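Local coordinates for protein N-acetylglucosamine-specific lectin (Saxidomus purpuratus, PDB 6A7T) that binds carbohydrate, with N-acetylglucosamine as its specific sugar, as a bivalve C-type lectin whose sugar recognition does not depend on calcium, at residues Glu43-Glu49 with Cys143-Pro149; Asn59-Thr64 with Ser150-Thr154; Phe84-Ile89 with Trp135-His140. All coordinates share one frame; numbering follows the deposited sequence.

Interaction 1 (Glu43-Glu49 with Cys143-Pro149)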
loop_
_atom_site.group_PDB
_atom_site.type_symbol
_atom_site.label_atom_id
_atom_site.label_comp_id
_atom_site.label_asym_id
_atom_site.label_seq_id
_atom_site.Cartn_x
_atom_site.Cartn_y
_atom_site.Cartn_z
ATOM N N GLU A 43 -16.276 -3.384 -14.686
ATOM C CA GLU A 43 -17.694 -3.675 -14.703
ATOM C C GLU A 43 -18.115 -4.429 -15.960
ATOM O O GLU A 43 -19.322 -4.735 -16.124
ATOM C CB GLU A 43 -18.444 -2.368 -14.532
ATOM C CG GLU A 43 -18.177 -1.773 -13.168
ATOM C CD GLU A 43 -19.085 -0.624 -12.812
ATOM O OE1 GLU A 43 -19.642 -0.022 -13.767
ATOM O OE2 GLU A 43 -19.239 -0.364 -11.602
ATOM N N THR A 44 -17.176 -4.735 -16.837
ATOM C CA THR A 44 -17.472 -5.582 -17.994
ATOM C C THR A 44 -17.659 -7.023 -17.503
ATOM O O THR A 44 -16.879 -7.522 -16.732
ATOM C CB THR A 44 -16.398 -5.564 -19.075
ATOM O OG1 THR A 44 -16.346 -4.252 -19.639
ATOM C CG2 THR A 44 -16.645 -6.552 -20.188
ATOM N N GLU A 45 -18.734 -7.667 -17.936
ATOM C CA GLU A 45 -19.080 -8.991 -17.408
ATOM C C GLU A 45 -18.446 -10.079 -18.270
ATOM O O GLU A 45 -18.603 -10.067 -19.521
ATOM C CB GLU A 45 -20.601 -9.162 -17.405
ATOM C CG GLU A 45 -21.290 -8.242 -16.426
ATOM C CD GLU A 45 -22.790 -8.415 -16.416
ATOM O OE1 GLU A 45 -23.404 -8.216 -17.487
ATOM O OE2 GLU A 45 -23.323 -8.749 -15.354
ATOM N N ARG A 46 -17.603 -10.894 -17.623
ATOM C CA ARG A 46 -16.808 -11.951 -18.263
ATOM C C ARG A 46 -16.814 -13.174 -17.348
ATOM O O ARG A 46 -16.973 -13.055 -16.135
ATOM C CB ARG A 46 -15.348 -11.525 -18.447
ATOM C CG ARG A 46 -15.097 -10.153 -19.058
ATOM C CD ARG A 46 -13.607 -9.828 -18.999
ATOM N NE ARG A 46 -13.283 -8.520 -19.532
ATOM C CZ ARG A 46 -13.351 -7.397 -18.822
ATOM N NH1 ARG A 46 -13.709 -7.448 -17.564
ATOM N NH2 ARG A 46 -13.054 -6.236 -19.370
ATOM N N GLY A 47 -16.642 -14.375 -17.933
ATOM C CA GLY A 47 -16.424 -15.569 -17.188
ATOM C C GLY A 47 -15.139 -15.452 -16.391
ATOM O O GLY A 47 -14.379 -14.531 -16.615
ATOM N N TRP A 48 -14.961 -16.326 -15.405
ATOM C CA TRP A 48 -13.823 -16.180 -14.472
ATOM C C TRP A 48 -12.509 -16.307 -15.231
ATOM O O TRP A 48 -11.621 -15.469 -15.016
ATOM C CB TRP A 48 -13.916 -17.185 -13.344
ATOM C CG TRP A 48 -12.850 -17.037 -12.315
ATOM C CD1 TRP A 48 -12.970 -16.341 -11.150
ATOM C CD2 TRP A 48 -11.534 -17.599 -12.316
ATOM N NE1 TRP A 48 -11.837 -16.467 -10.411
ATOM C CE2 TRP A 48 -10.928 -17.218 -11.120
ATOM C CE3 TRP A 48 -10.814 -18.399 -13.215
ATOM C CZ2 TRP A 48 -9.619 -17.564 -10.829
ATOM C CZ3 TRP A 48 -9.561 -18.851 -12.860
ATOM C CH2 TRP A 48 -8.951 -18.392 -11.698
ATOM N N GLU A 49 -12.380 -17.338 -16.072
ATOM C CA GLU A 49 -11.163 -17.484 -16.869
ATOM C C GLU A 49 -10.943 -16.248 -17.766
ATOM O O GLU A 49 -9.802 -15.811 -17.893
ATOM C CB GLU A 49 -11.222 -18.731 -17.743
ATOM C CG GLU A 49 -11.018 -19.990 -16.952
ATOM C CD GLU A 49 -9.610 -20.233 -16.423
ATOM O OE1 GLU A 49 -8.680 -19.513 -16.822
ATOM O OE2 GLU A 49 -9.457 -21.218 -15.664
ATOM N N CYS A 143 -16.346 -21.882 -13.930
ATOM C CA CYS A 143 -15.240 -20.892 -14.031
ATOM C C CYS A 143 -15.107 -20.369 -15.455
ATOM O O CYS A 143 -14.168 -19.593 -15.732
ATOM C CB CYS A 143 -13.951 -21.512 -13.528
ATOM S SG CYS A 143 -14.070 -21.886 -11.762
ATOM N N VAL A 144 -16.034 -20.723 -16.354
ATOM C CA VAL A 144 -15.935 -20.384 -17.733
ATOM C C VAL A 144 -17.101 -19.500 -18.179
ATOM O O VAL A 144 -16.902 -18.469 -18.801
ATOM C CB VAL A 144 -15.778 -21.646 -18.608
ATOM C CG1 VAL A 144 -15.633 -21.283 -20.063
ATOM C CG2 VAL A 144 -14.589 -22.490 -18.150
ATOM N N ASN A 145 -18.339 -19.961 -17.947
ATOM C CA ASN A 145 -19.482 -19.406 -18.648
ATOM C C ASN A 145 -20.418 -18.576 -17.757
ATOM O O ASN A 145 -21.564 -18.279 -18.189
ATOM C CB ASN A 145 -20.254 -20.546 -19.330
ATOM C CG ASN A 145 -19.421 -21.186 -20.414
ATOM O OD1 ASN A 145 -19.186 -22.402 -20.377
ATOM N ND2 ASN A 145 -18.919 -20.385 -21.334
ATOM N N THR A 146 -20.000 -18.200 -16.556
ATOM C CA THR A 146 -20.785 -17.326 -15.704
ATOM C C THR A 146 -20.128 -15.950 -15.694
ATOM O O THR A 146 -19.015 -15.800 -15.195
ATOM C CB THR A 146 -20.951 -17.899 -14.309
ATOM O OG1 THR A 146 -21.488 -19.224 -14.427
ATOM C CG2 THR A 146 -21.792 -17.008 -13.416
ATOM N N LYS A 147 -20.833 -14.969 -16.248
ATOM C CA LYS A 147 -20.205 -13.709 -16.656
ATOM C C LYS A 147 -20.503 -12.669 -15.592
ATOM O O LYS A 147 -21.649 -12.361 -15.403
ATOM C CB LYS A 147 -20.714 -13.207 -18.011
ATOM C CG LYS A 147 -20.265 -14.025 -19.214
ATOM C CD LYS A 147 -20.702 -13.401 -20.533
ATOM C CE LYS A 147 -20.435 -14.279 -21.721
ATOM N NZ LYS A 147 -21.049 -13.713 -22.940
ATOM N N GLY A 148 -19.458 -12.106 -14.961
ATOM C CA GLY A 148 -19.624 -11.066 -13.994
ATOM C C GLY A 148 -18.465 -10.073 -14.059
ATOM O O GLY A 148 -17.488 -10.306 -14.786
ATOM N N PRO A 149 -18.553 -8.990 -13.267
ATOM C CA PRO A 149 -17.474 -7.995 -13.185
ATOM C C PRO A 149 -16.335 -8.675 -12.411
ATOM O O PRO A 149 -16.506 -9.742 -11.837
ATOM C CB PRO A 149 -18.152 -6.811 -12.453
ATOM C CG PRO A 149 -19.082 -7.499 -11.515
ATOM C CD PRO A 149 -19.620 -8.691 -12.290
HETATM O O HOH W 1 -14.806 -9.443 -15.589
HETATM O O HOH W 2 -17.415 -17.993 -14.996
#
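R46 and G148 form one antiparallel hydrogen-bonded pair, and most of this contact is backbone. R46 N gives a nearly straight bond to G148 O at 2.9 Å, and G148 N returns one to R46 O. Past the pair, the loop of C143-K147 curls round the start of helix 48-57. C143 O accepts from E49 N at 2.9 Å, nearly along the C=O axis. A carbonyl from the loop is thus bonded to an amide in the first turn of that helix.

G47, the N-cap residue, is met by two CA-H...O contacts. Its CA lies 3.4 Å from V144 O and 3.3 Å from T146 O. Two waters complete the polar set. Water 1 accepts a hydrogen bond from R46 NH1 and donates one to G148 O. Water 2 joins W48 N to T146 O.

Apolar contact is modest. W48 CG is anti to the backbone N (chi1 -176°), which leads the indole away from the loop. W48 CB stays 4.3 Å from C143 CB. C143 SG lies obliquely off the five-membered ring of W48, 5.4 Å from its centroid. P149 CB rests on E43 CA at 3.9 Å.

C143 is disulfide-bonded to C124 of strand 124-130. R46 forms a salt bridge with D42 of strand 37-43. The contact therefore joins the start of helix 48-57 to the beginning of strand 148-154, with W48 and P149 touching strand 86-94.

Interaction 2 (Asn59-Thr64 with Ser150-Thr154). With CA (calcium ion), chain C.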
loop_
_atom_site.group_PDB
_atom_site.type_symbol
_atom_site.label_atom_id
_atom_site.label_comp_id
_atom_site.label_asym_id
_atom_site.label_seq_id
_atom_site.Cartn_x
_atom_site.Cartn_y
_atom_site.Cartn_z
ATOM N N ASN A 59 -1.526 -5.797 -17.379
ATOM C CA ASN A 59 -0.321 -5.841 -16.564
ATOM C C ASN A 59 -0.669 -5.965 -15.078
ATOM O O ASN A 59 -0.039 -5.379 -14.182
ATOM C CB ASN A 59 0.521 -4.572 -16.780
ATOM C CG ASN A 59 1.931 -4.705 -16.254
ATOM O OD1 ASN A 59 2.607 -5.679 -16.573
ATOM N ND2 ASN A 59 2.373 -3.732 -15.457
ATOM N N ALA A 60 -1.629 -6.831 -14.819
ATOM C CA ALA A 60 -2.207 -7.024 -13.508
ATOM C C ALA A 60 -2.622 -8.495 -13.392
ATOM O O ALA A 60 -2.255 -9.320 -14.194
ATOM C CB ALA A 60 -3.390 -6.090 -13.399
ATOM N N ALA A 61 -3.399 -8.785 -12.375
ATOM C CA ALA A 61 -3.957 -10.120 -12.143
ATOM C C ALA A 61 -5.214 -9.971 -11.317
ATOM O O ALA A 61 -5.381 -8.980 -10.655
ATOM C CB ALA A 61 -2.953 -10.982 -11.416
ATOM N N LEU A 62 -6.104 -10.971 -11.379
ATOM C CA LEU A 62 -7.254 -10.930 -10.477
ATOM C C LEU A 62 -6.741 -10.785 -9.028
ATOM O O LEU A 62 -5.723 -11.380 -8.632
ATOM C CB LEU A 62 -8.089 -12.204 -10.660
ATOM C CG LEU A 62 -8.987 -12.289 -11.878
ATOM C CD1 LEU A 62 -9.461 -13.719 -12.079
ATOM C CD2 LEU A 62 -10.139 -11.320 -11.746
ATOM N N VAL A 63 -7.450 -9.949 -8.241
ATOM C CA VAL A 63 -7.058 -9.574 -6.911
ATOM C C VAL A 63 -6.879 -10.785 -5.996
ATOM O O VAL A 63 -7.648 -11.697 -6.033
ATOM C CB VAL A 63 -8.065 -8.581 -6.309
ATOM C CG1 VAL A 63 -9.426 -9.212 -6.097
ATOM C CG2 VAL A 63 -7.512 -7.948 -5.042
ATOM N N THR A 64 -5.826 -10.748 -5.186
ATOM C CA THR A 64 -5.599 -11.748 -4.132
ATOM C C THR A 64 -5.666 -10.992 -2.802
ATOM O O THR A 64 -5.273 -9.869 -2.755
ATOM C CB THR A 64 -4.265 -12.446 -4.365
ATOM O OG1 THR A 64 -3.277 -11.428 -4.315
ATOM C CG2 THR A 64 -4.266 -13.142 -5.702
ATOM N N SER A 150 -15.217 -7.984 -12.317
ATOM C CA SER A 150 -14.011 -8.586 -11.690
ATOM C C SER A 150 -13.152 -7.467 -11.122
ATOM O O SER A 150 -13.406 -6.294 -11.402
ATOM C CB SER A 150 -13.250 -9.428 -12.676
ATOM O OG SER A 150 -12.748 -8.692 -13.791
ATOM N N ILE A 151 -12.194 -7.872 -10.309
ATOM C CA ILE A 151 -11.271 -6.922 -9.635
ATOM C C ILE A 151 -9.831 -7.307 -9.979
ATOM O O ILE A 151 -9.408 -8.420 -9.688
ATOM C CB ILE A 151 -11.488 -6.882 -8.114
ATOM C CG1 ILE A 151 -12.951 -6.595 -7.776
ATOM C CG2 ILE A 151 -10.577 -5.851 -7.479
ATOM C CD1 ILE A 151 -13.383 -6.947 -6.380
ATOM N N CYS A 152 -9.111 -6.381 -10.624
ATOM C CA CYS A 152 -7.702 -6.601 -10.981
ATOM C C CYS A 152 -6.815 -5.850 -9.968
ATOM O O CYS A 152 -7.237 -4.820 -9.442
ATOM C CB CYS A 152 -7.300 -6.086 -12.347
ATOM S SG CYS A 152 -8.312 -6.708 -13.707
ATOM N N GLU A 153 -5.668 -6.442 -9.635
ATOM C CA GLU A 153 -4.686 -5.848 -8.724
ATOM C C GLU A 153 -3.333 -5.801 -9.448
ATOM O O GLU A 153 -2.938 -6.781 -10.018
ATOM C CB GLU A 153 -4.639 -6.652 -7.435
ATOM C CG GLU A 153 -3.665 -6.114 -6.387
ATOM C CD GLU A 153 -3.507 -6.944 -5.117
ATOM O OE1 GLU A 153 -3.946 -8.139 -5.070
ATOM O OE2 GLU A 153 -2.895 -6.410 -4.186
ATOM N N THR A 154 -2.618 -4.670 -9.359
ATOM C CA THR A 154 -1.231 -4.610 -9.842
ATOM C C THR A 154 -0.353 -4.015 -8.742
ATOM O O THR A 154 -0.805 -3.146 -7.965
ATOM C CB THR A 154 -1.102 -3.786 -11.132
ATOM O OG1 THR A 154 0.249 -3.865 -11.587
ATOM C CG2 THR A 154 -1.535 -2.353 -10.952
HETATM CA CA CA C . -3.436 -8.350 -2.583
HETATM O O HOH W 3 0.896 -1.911 -13.706
HETATM O O HOH W 4 -1.813 -7.025 -1.266
HETATM O O HOH W 5 -1.315 -9.100 -3.642
#
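V63 and I151 make the tight apolar part. Their side chains lie side by side and point the same way, with V63 CG1 3.7 Å from I151 CB. V63 N donates to I151 O. A61 and E153 form an antiparallel hydrogen-bonded pair, and its bond from E153 N to A61 O is 2.8 Å. L62 CD2 reaches S150 CB at 3.8 Å.

The calcium ion sits between T64 and E153. E153 CG is anti to the backbone N (chi1 -179°) and the chain is extended, which carries the carboxylate past V63 CG2 to the metal. OE1 and OE2 of E153 both bind calcium, OE1 at 2.5 Å. S37 OG is hydrogen-bonded to OE2. T64 O binds the metal at 2.4 Å. T64 N donates to E153 OE1 at 3.2 Å, which ties the two ligand residues together. Two waters, E66 and E70 complete the site.

The N59 end is looser and more exposed. T154 OG1 lies 3.0 Å from N59 O, and water 3 bridges N59 ND2 and T154 OG1.

Strand 61-62 edges its sheet beside strand 148-154, whose other neighbour is strand 37-43. L62 packs on helix 48-57, and C152 is disulfide-bonded to C55 of that helix.

Interaction 3 (Phe84-Ile89 with Trp135-His140)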
loop_
_atom_site.group_PDB
_atom_site.type_symbol
_atom_site.label_atom_id
_atom_site.label_comp_id
_atom_site.label_asym_id
_atom_site.label_seq_id
_atom_site.Cartn_x
_atom_site.Cartn_y
_atom_site.Cartn_z
ATOM N N PHE A 84 -24.235 -4.622 -9.169
ATOM C CA PHE A 84 -23.638 -5.955 -9.191
ATOM C C PHE A 84 -23.660 -6.579 -7.803
ATOM O O PHE A 84 -23.375 -5.909 -6.814
ATOM C CB PHE A 84 -22.184 -5.874 -9.664
ATOM C CG PHE A 84 -22.051 -5.360 -11.066
ATOM C CD1 PHE A 84 -22.518 -6.091 -12.142
ATOM C CD2 PHE A 84 -21.527 -4.107 -11.296
ATOM C CE1 PHE A 84 -22.415 -5.621 -13.433
ATOM C CE2 PHE A 84 -21.471 -3.604 -12.580
ATOM C CZ PHE A 84 -21.910 -4.359 -13.647
ATOM N N HIS A 85 -23.931 -7.899 -7.747
ATOM C CA HIS A 85 -24.025 -8.619 -6.483
ATOM C C HIS A 85 -22.846 -9.584 -6.283
ATOM O O HIS A 85 -22.759 -10.222 -5.269
ATOM C CB HIS A 85 -25.373 -9.392 -6.391
ATOM C CG HIS A 85 -26.551 -8.534 -6.746
ATOM N ND1 HIS A 85 -26.791 -7.308 -6.123
ATOM C CD2 HIS A 85 -27.540 -8.694 -7.662
ATOM C CE1 HIS A 85 -27.860 -6.743 -6.652
ATOM N NE2 HIS A 85 -28.362 -7.583 -7.581
ATOM N N TYR A 86 -21.971 -9.717 -7.289
ATOM C CA TYR A 86 -20.752 -10.515 -7.122
ATOM C C TYR A 86 -19.682 -9.980 -8.071
ATOM O O TYR A 86 -19.998 -9.393 -9.086
ATOM C CB TYR A 86 -20.982 -12.006 -7.400
ATOM C CG TYR A 86 -21.290 -12.390 -8.826
ATOM C CD1 TYR A 86 -22.562 -12.300 -9.372
ATOM C CD2 TYR A 86 -20.300 -12.920 -9.631
ATOM C CE1 TYR A 86 -22.819 -12.662 -10.690
ATOM C CE2 TYR A 86 -20.547 -13.295 -10.938
ATOM C CZ TYR A 86 -21.807 -13.170 -11.480
ATOM O OH TYR A 86 -21.965 -13.559 -12.790
ATOM N N TYR A 87 -18.424 -10.170 -7.661
ATOM C CA TYR A 87 -17.241 -9.819 -8.454
ATOM C C TYR A 87 -16.281 -11.004 -8.407
ATOM O O TYR A 87 -15.961 -11.447 -7.337
ATOM C CB TYR A 87 -16.528 -8.592 -7.880
ATOM C CG TYR A 87 -17.228 -7.273 -8.050
ATOM C CD1 TYR A 87 -18.291 -6.933 -7.240
ATOM C CD2 TYR A 87 -16.793 -6.345 -8.978
ATOM C CE1 TYR A 87 -18.919 -5.699 -7.347
ATOM C CE2 TYR A 87 -17.416 -5.110 -9.106
ATOM C CZ TYR A 87 -18.487 -4.788 -8.287
ATOM O OH TYR A 87 -19.158 -3.587 -8.414
ATOM N N TRP A 88 -15.729 -11.377 -9.564
ATOM C CA TRP A 88 -14.662 -12.404 -9.575
ATOM C C TRP A 88 -13.375 -11.899 -8.935
ATOM O O TRP A 88 -12.968 -10.734 -9.186
ATOM C CB TRP A 88 -14.359 -12.853 -11.013
ATOM C CG TRP A 88 -15.505 -13.563 -11.670
ATOM C CD1 TRP A 88 -16.063 -13.228 -12.852
ATOM C CD2 TRP A 88 -16.274 -14.678 -11.171
ATOM N NE1 TRP A 88 -17.075 -14.090 -13.177
ATOM C CE2 TRP A 88 -17.243 -14.961 -12.155
ATOM C CE3 TRP A 88 -16.217 -15.467 -10.017
ATOM C CZ2 TRP A 88 -18.147 -16.021 -12.044
ATOM C CZ3 TRP A 88 -17.119 -16.508 -9.899
ATOM C CH2 TRP A 88 -18.068 -16.756 -10.896
ATOM N N ILE A 89 -12.689 -12.798 -8.214
ATOM C CA ILE A 89 -11.390 -12.519 -7.607
ATOM C C ILE A 89 -10.429 -13.678 -7.914
ATOM O O ILE A 89 -10.818 -14.666 -8.473
ATOM C CB ILE A 89 -11.486 -12.239 -6.104
ATOM C CG1 ILE A 89 -11.985 -13.454 -5.306
ATOM C CG2 ILE A 89 -12.360 -11.028 -5.871
ATOM C CD1 ILE A 89 -11.970 -13.259 -3.791
ATOM N N TRP A 135 -20.961 -9.467 1.178
ATOM C CA TRP A 135 -19.697 -9.061 0.610
ATOM C C TRP A 135 -18.551 -9.878 1.224
ATOM O O TRP A 135 -17.616 -9.382 1.796
ATOM C CB TRP A 135 -19.498 -7.541 0.678
ATOM C CG TRP A 135 -20.406 -6.792 -0.246
ATOM C CD1 TRP A 135 -21.292 -5.812 0.118
ATOM C CD2 TRP A 135 -20.580 -6.982 -1.659
ATOM N NE1 TRP A 135 -21.946 -5.346 -0.983
ATOM C CE2 TRP A 135 -21.558 -6.053 -2.082
ATOM C CE3 TRP A 135 -19.990 -7.817 -2.622
ATOM C CZ2 TRP A 135 -21.927 -5.917 -3.416
ATOM C CZ3 TRP A 135 -20.389 -7.709 -3.934
ATOM C CH2 TRP A 135 -21.382 -6.802 -4.318
ATOM N N GLN A 136 -18.687 -11.204 1.075
ATOM C CA GLN A 136 -17.704 -12.184 1.532
ATOM C C GLN A 136 -17.505 -13.175 0.382
ATOM O O GLN A 136 -18.284 -13.205 -0.602
ATOM C CB GLN A 136 -18.207 -12.862 2.812
ATOM C CG GLN A 136 -18.215 -11.944 4.019
ATOM C CD GLN A 136 -19.019 -12.563 5.140
ATOM O OE1 GLN A 136 -20.195 -12.895 5.000
ATOM N NE2 GLN A 136 -18.337 -12.784 6.228
ATOM N N TRP A 137 -16.545 -14.069 0.544
ATOM C CA TRP A 137 -16.210 -14.957 -0.583
ATOM C C TRP A 137 -17.191 -16.129 -0.718
ATOM O O TRP A 137 -17.681 -16.646 0.290
ATOM C CB TRP A 137 -14.770 -15.469 -0.490
ATOM C CG TRP A 137 -13.725 -14.479 -0.163
ATOM C CD1 TRP A 137 -13.684 -13.159 -0.499
ATOM C CD2 TRP A 137 -12.496 -14.766 0.500
ATOM N NE1 TRP A 137 -12.557 -12.602 -0.023
ATOM C CE2 TRP A 137 -11.800 -13.562 0.605
ATOM C CE3 TRP A 137 -11.941 -15.915 1.079
ATOM C CZ2 TRP A 137 -10.568 -13.448 1.223
ATOM C CZ3 TRP A 137 -10.744 -15.786 1.742
ATOM C CH2 TRP A 137 -10.034 -14.605 1.767
ATOM N N ASN A 138 -17.526 -16.510 -1.968
ATOM C CA ASN A 138 -18.339 -17.666 -2.316
ATOM C C ASN A 138 -17.609 -18.440 -3.430
ATOM O O ASN A 138 -16.818 -17.836 -4.201
ATOM C CB ASN A 138 -19.702 -17.295 -2.890
ATOM C CG ASN A 138 -20.590 -18.488 -3.085
ATOM O OD1 ASN A 138 -20.584 -19.347 -2.227
ATOM N ND2 ASN A 138 -21.312 -18.549 -4.199
ATOM N N ASP A 139 -17.818 -19.748 -3.481
ATOM C CA ASP A 139 -17.253 -20.647 -4.514
ATOM C C ASP A 139 -18.322 -20.942 -5.556
ATOM O O ASP A 139 -19.438 -21.385 -5.216
ATOM C CB ASP A 139 -16.787 -21.965 -3.881
ATOM C CG ASP A 139 -17.896 -22.701 -3.135
ATOM O OD1 ASP A 139 -18.388 -22.130 -2.143
ATOM O OD2 ASP A 139 -18.332 -23.769 -3.626
ATOM N N HIS A 140 -18.010 -20.748 -6.843
ATOM C CA HIS A 140 -18.884 -20.979 -7.937
ATOM C C HIS A 140 -18.214 -22.032 -8.834
ATOM O O HIS A 140 -17.034 -21.908 -9.146
ATOM C CB HIS A 140 -19.163 -19.696 -8.752
ATOM C CG HIS A 140 -20.159 -19.870 -9.847
ATOM N ND1 HIS A 140 -21.519 -20.034 -9.579
ATOM C CD2 HIS A 140 -20.065 -19.817 -11.200
ATOM C CE1 HIS A 140 -22.186 -20.094 -10.712
ATOM N NE2 HIS A 140 -21.319 -19.998 -11.727
#
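The segment that carries sugar-site residues N138 and H140 meets F84-I89 through side chains packed on side chains and, at W135, on backbone carbonyls. No hydrogen bond crosses between the two segments. W135 makes the largest contribution. Its indole points the edge of the six-membered ring at the backbone of F84. F84 O lies near the plane of the indole, 3.3 Å from W135 CH2. CZ3 of the same ring meets the edge of the Y87 ring, 4.0 Å from Y87 CD1.

Farther along, I89 sits over one face of W137. I89 CG1 lies between the backbone N and the carbonyl carbon (chi1 64°), and its CD1 is carried to the indole. This is a CH-pi contact, 4.0 Å from CD1 to the centroid of the five-membered ring of W137. W137 also has two edge-to-face aromatic neighbours, Y127 and W113.

W88 and H140 form the third pair. W88 CH2 lies 3.7 Å from H140 CD2, and the ring planes meet obliquely, at 46°. H140 NE2 is hydrogen-bonded to T146 OG1, which should limit rotation of the imidazole. N138 OD1 takes a bond from R117 NE, another residue of the sugar site.

Strand 124-130 lies between these two strands. W135 and Q136 form a G1 beta bulge against it. W137-N138-D139 is the WND motif of C-type lectins. N138 and H140 are known to bind N-acetylglucosamine and D139 calcium in this protein, but neither ligand is bound to this chain here.

Overall arrangement
Interactions 1 and 2 share strand 148-154. Interaction 1 holds its beginning and interaction 2 its later part, in the sheet with strand 61-62. Interaction 3 belongs to the other sheet and is nested along the chain inside the loops closed by both. Interaction 1 is the most exposed, in six of its 13 touching residues; interactions 2 and 3 are mostly buried or partly buried, with one exposed residue each. Accordingly, interaction 1 is mainly backbone bonds and water, interaction 2 adds a calcium site to strand pairing, and interaction 3 is apolar and aromatic. W48 NE1 probably bonds I89 O, and I151 N probably bonds W88 O. V63, just past strand 61-62, packs on I89 of the other sheet.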